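Local coordinates for aminoglycoside N(3)-acetyltransferase (Streptomyces griseus, PDB 7LAP), which probably acetylates the 3-amino group of aminoglycoside antibiotics, drawing the acetyl group from acetyl-CoA and so conferring resistance, at residues B[231-239]-B[282-290]. Sequence-based numbering, arbitrary orientation.
Sequences AFDYSSAVP and RWIEEHLNR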
loop_
_atom_site.group_PDB
_atom_site.type_symbol
_atom_site.label_atom_id
_atom_site.label_comp_id
_atom_site.label_asym_id
_atom_site.label_seq_id
_atom_site.Cartn_x
_atom_site.Cartn_y
_atom_site.Cartn_z
ATOM N N ALA B 231 23.621 4.395 -15.645
ATOM C CA ALA B 231 24.965 4.746 -15.209
ATOM C C ALA B 231 25.879 5.133 -16.367
ATOM O O ALA B 231 26.991 5.622 -16.136
ATOM C CB ALA B 231 25.554 3.580 -14.417
ATOM N N PHE B 232 25.447 4.936 -17.606
ATOM C CA PHE B 232 26.225 5.353 -18.762
ATOM C C PHE B 232 25.286 5.990 -19.766
ATOM O O PHE B 232 24.062 5.964 -19.607
ATOM C CB PHE B 232 26.960 4.176 -19.410
ATOM C CG PHE B 232 27.857 3.436 -18.470
ATOM C CD1 PHE B 232 27.354 2.430 -17.664
ATOM C CD2 PHE B 232 29.199 3.753 -18.382
ATOM C CE1 PHE B 232 28.175 1.758 -16.777
ATOM C CE2 PHE B 232 30.023 3.079 -17.501
ATOM C CZ PHE B 232 29.512 2.085 -16.700
ATOM N N ASP B 233 25.855 6.564 -20.812
ATOM C CA ASP B 233 25.054 6.862 -21.984
ATOM C C ASP B 233 25.066 5.610 -22.846
ATOM O O ASP B 233 26.105 5.237 -23.404
ATOM C CB ASP B 233 25.558 8.077 -22.757
ATOM C CG ASP B 233 24.606 8.466 -23.863
ATOM O OD1 ASP B 233 23.679 7.679 -24.149
ATOM O OD2 ASP B 233 24.752 9.566 -24.429
ATOM N N TYR B 234 23.919 4.959 -22.930
ATOM C CA TYR B 234 23.729 3.794 -23.773
ATOM C C TYR B 234 23.279 4.148 -25.187
ATOM O O TYR B 234 22.774 3.273 -25.897
ATOM C CB TYR B 234 22.714 2.875 -23.121
ATOM C CG TYR B 234 23.094 2.378 -21.750
ATOM C CD1 TYR B 234 23.987 1.329 -21.600
ATOM C CD2 TYR B 234 22.534 2.933 -20.606
ATOM C CE1 TYR B 234 24.315 0.851 -20.354
ATOM C CE2 TYR B 234 22.845 2.457 -19.360
ATOM C CZ TYR B 234 23.741 1.416 -19.234
ATOM O OH TYR B 234 24.068 0.931 -17.984
ATOM N N SER B 235 23.448 5.412 -25.597
ATOM C CA SER B 235 23.026 5.889 -26.916
ATOM C C SER B 235 23.540 5.026 -28.059
ATOM O O SER B 235 22.817 4.747 -29.019
ATOM C CB SER B 235 23.519 7.316 -27.120
ATOM O OG SER B 235 24.911 7.298 -27.414
ATOM N N SER B 236 24.809 4.628 -27.990
ATOM C CA SER B 236 25.417 3.907 -29.099
ATOM C C SER B 236 25.018 2.439 -29.112
ATOM O O SER B 236 24.972 1.825 -30.183
ATOM C CB SER B 236 26.940 4.030 -29.030
ATOM O OG SER B 236 27.399 3.852 -27.701
ATOM N N ALA B 237 24.717 1.863 -27.954
ATOM C CA ALA B 237 24.461 0.435 -27.876
ATOM C C ALA B 237 22.985 0.081 -27.880
ATOM O O ALA B 237 22.650 -1.099 -28.017
ATOM C CB ALA B 237 25.117 -0.146 -26.623
ATOM N N VAL B 238 22.092 1.059 -27.743
ATOM C CA VAL B 238 20.684 0.801 -27.489
ATOM C C VAL B 238 19.837 1.648 -28.432
ATOM O O VAL B 238 19.892 2.880 -28.368
ATOM C CB VAL B 238 20.306 1.092 -26.025
ATOM C CG1 VAL B 238 18.833 0.804 -25.769
ATOM C CG2 VAL B 238 21.173 0.275 -25.085
ATOM N N PRO B 239 19.039 1.047 -29.321
ATOM C CA PRO B 239 18.118 1.843 -30.145
ATOM C C PRO B 239 17.285 2.759 -29.263
ATOM O O PRO B 239 16.863 2.379 -28.168
ATOM C CB PRO B 239 17.249 0.785 -30.836
ATOM C CG PRO B 239 18.014 -0.484 -30.740
ATOM C CD PRO B 239 18.833 -0.403 -29.500
ATOM N N ARG B 282 29.953 -7.633 -18.592
ATOM C CA ARG B 282 30.654 -7.847 -19.850
ATOM C C ARG B 282 29.923 -7.170 -21.005
ATOM O O ARG B 282 30.549 -6.621 -21.918
ATOM C CB ARG B 282 30.825 -9.342 -20.116
ATOM C CG ARG B 282 31.443 -9.650 -21.478
ATOM C CD ARG B 282 32.028 -11.047 -21.497
ATOM N NE ARG B 282 31.035 -11.976 -20.972
ATOM C CZ ARG B 282 30.033 -12.483 -21.686
ATOM N NH1 ARG B 282 29.910 -12.181 -22.979
ATOM N NH2 ARG B 282 29.158 -13.303 -21.110
ATOM N N TRP B 283 28.594 -7.173 -20.967
ATOM C CA TRP B 283 27.837 -6.448 -21.980
ATOM C C TRP B 283 28.183 -4.963 -21.953
ATOM O O TRP B 283 28.471 -4.358 -22.991
ATOM C CB TRP B 283 26.341 -6.664 -21.758
ATOM C CG TRP B 283 25.494 -6.158 -22.890
ATOM C CD1 TRP B 283 25.010 -6.879 -23.945
ATOM C CD2 TRP B 283 25.039 -4.813 -23.076
ATOM N NE1 TRP B 283 24.286 -6.060 -24.779
ATOM C CE2 TRP B 283 24.285 -4.789 -24.264
ATOM C CE3 TRP B 283 25.194 -3.627 -22.347
ATOM C CZ2 TRP B 283 23.691 -3.624 -24.746
ATOM C CZ3 TRP B 283 24.603 -2.475 -22.821
ATOM C CH2 TRP B 283 23.858 -2.481 -24.010
ATOM N N ILE B 284 28.180 -4.365 -20.763
ATOM C CA ILE B 284 28.408 -2.930 -20.654
ATOM C C ILE B 284 29.829 -2.580 -21.054
ATOM O O ILE B 284 30.068 -1.583 -21.745
ATOM C CB ILE B 284 28.091 -2.453 -19.226
ATOM C CG1 ILE B 284 26.596 -2.610 -18.943
ATOM C CG2 ILE B 284 28.563 -1.020 -19.036
ATOM C CD1 ILE B 284 26.229 -2.322 -17.500
ATOM N N GLU B 285 30.797 -3.392 -20.632
ATOM C CA GLU B 285 32.185 -3.070 -20.922
ATOM C C GLU B 285 32.510 -3.277 -22.393
ATOM O O GLU B 285 33.310 -2.522 -22.967
ATOM C CB GLU B 285 33.095 -3.901 -20.029
ATOM C CG GLU B 285 32.984 -3.453 -18.576
ATOM C CD GLU B 285 33.851 -4.256 -17.638
ATOM O OE1 GLU B 285 34.276 -5.362 -18.037
ATOM O OE2 GLU B 285 34.109 -3.781 -16.501
ATOM N N GLU B 286 31.891 -4.270 -23.030
ATOM C CA GLU B 286 32.196 -4.481 -24.439
ATOM C C GLU B 286 31.505 -3.449 -25.317
ATOM O O GLU B 286 32.122 -2.909 -26.237
ATOM C CB GLU B 286 31.830 -5.904 -24.855
ATOM C CG GLU B 286 32.751 -6.925 -24.208
ATOM C CD GLU B 286 32.390 -8.365 -24.525
ATOM O OE1 GLU B 286 31.242 -8.628 -24.952
ATOM O OE2 GLU B 286 33.265 -9.239 -24.328
ATOM N N HIS B 287 30.246 -3.121 -25.030
ATOM C CA HIS B 287 29.575 -2.127 -25.859
ATOM C C HIS B 287 30.111 -0.717 -25.621
ATOM O O HIS B 287 30.130 0.098 -26.551
ATOM C CB HIS B 287 28.067 -2.185 -25.624
ATOM C CG HIS B 287 27.402 -3.340 -26.306
ATOM N ND1 HIS B 287 27.536 -4.642 -25.870
ATOM C CD2 HIS B 287 26.618 -3.394 -27.411
ATOM C CE1 HIS B 287 26.854 -5.446 -26.670
ATOM N NE2 HIS B 287 26.286 -4.713 -27.610
ATOM N N LEU B 288 30.582 -0.410 -24.413
ATOM C CA LEU B 288 30.888 0.970 -24.071
ATOM C C LEU B 288 32.369 1.303 -23.995
ATOM O O LEU B 288 32.703 2.484 -23.835
ATOM C CB LEU B 288 30.228 1.342 -22.741
ATOM C CG LEU B 288 28.712 1.313 -22.866
ATOM C CD1 LEU B 288 28.082 1.815 -21.597
ATOM C CD2 LEU B 288 28.264 2.126 -24.063
ATOM N N ASN B 289 33.266 0.327 -24.117
ATOM C CA ASN B 289 34.679 0.687 -24.035
ATOM C C ASN B 289 35.309 0.906 -25.398
ATOM O O ASN B 289 36.162 1.794 -25.543
ATOM C CB ASN B 289 35.464 -0.369 -23.263
ATOM C CG ASN B 289 35.572 -0.029 -21.794
ATOM O OD1 ASN B 289 36.313 0.880 -21.416
ATOM N ND2 ASN B 289 34.812 -0.739 -20.955
ATOM N N ARG B 290 34.888 0.133 -26.398
ATOM C CA ARG B 290 35.378 0.306 -27.768
ATOM C C ARG B 290 36.898 0.273 -27.878
ATOM O O ARG B 290 37.496 1.089 -28.580
ATOM C CB ARG B 290 34.841 1.609 -28.365
ATOM C CG ARG B 290 33.354 1.583 -28.680
ATOM C CD ARG B 290 32.647 0.474 -27.919
ATOM N NE ARG B 290 32.221 -0.609 -28.801
ATOM C CZ ARG B 290 32.827 -1.790 -28.880
ATOM N NH1 ARG B 290 33.889 -2.044 -28.127
ATOM N NH2 ARG B 290 32.370 -2.717 -29.711
#
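Leu288 meets Phe232 and Tyr234 where the loop leading from strand 216-225 to helix 244-254 lies against the last turns of the C-terminal helix 273-289 of this Antibiotic_NAT fold. No hydrogen bond crosses between 231-239 and 282-290, so the 386 Å² they bury is held by van der Waals packing, most of it between apolar side chains. From its CB, directed at the loop, Leu288 runs through CG, anti to its carbonyl carbon (chi1 -65°), and forks. CD1 reaches both aromatic side chains, 3.4 Å from Phe232 CB and 4.1 Å from Tyr234 CE1; CD2 turns to the loop backbone, 3.8 Å from Asp233 O. One turn earlier, Ile284 CG2 sits over a face of the Phe232 ring, a CH-pi contact 4.0 Å from the centroid and 29° off the normal. Tyr234 CD1 comes to the edge of the indole, 4.0 Å from Trp283 CZ3, while its hydroxyl hydrogen-bonds Glu194, which also accepts from Ala231 N. The indole continues the apolar surface: Trp283 CH2 lies 3.7 Å from Ala237 CB, with Val238 CG2 at the indole edge, and Ile248 and Ser251 of helix 244-254 also touch it. Ala237 CB equally contacts His287, whose imidazole is steadied from within the helix: Trp283 O accepts from both His287 N and His287 ND1, from opposite faces of its carbonyl plane, the ND1 bond measuring 3.0 Å with an N-H...O angle of 141°.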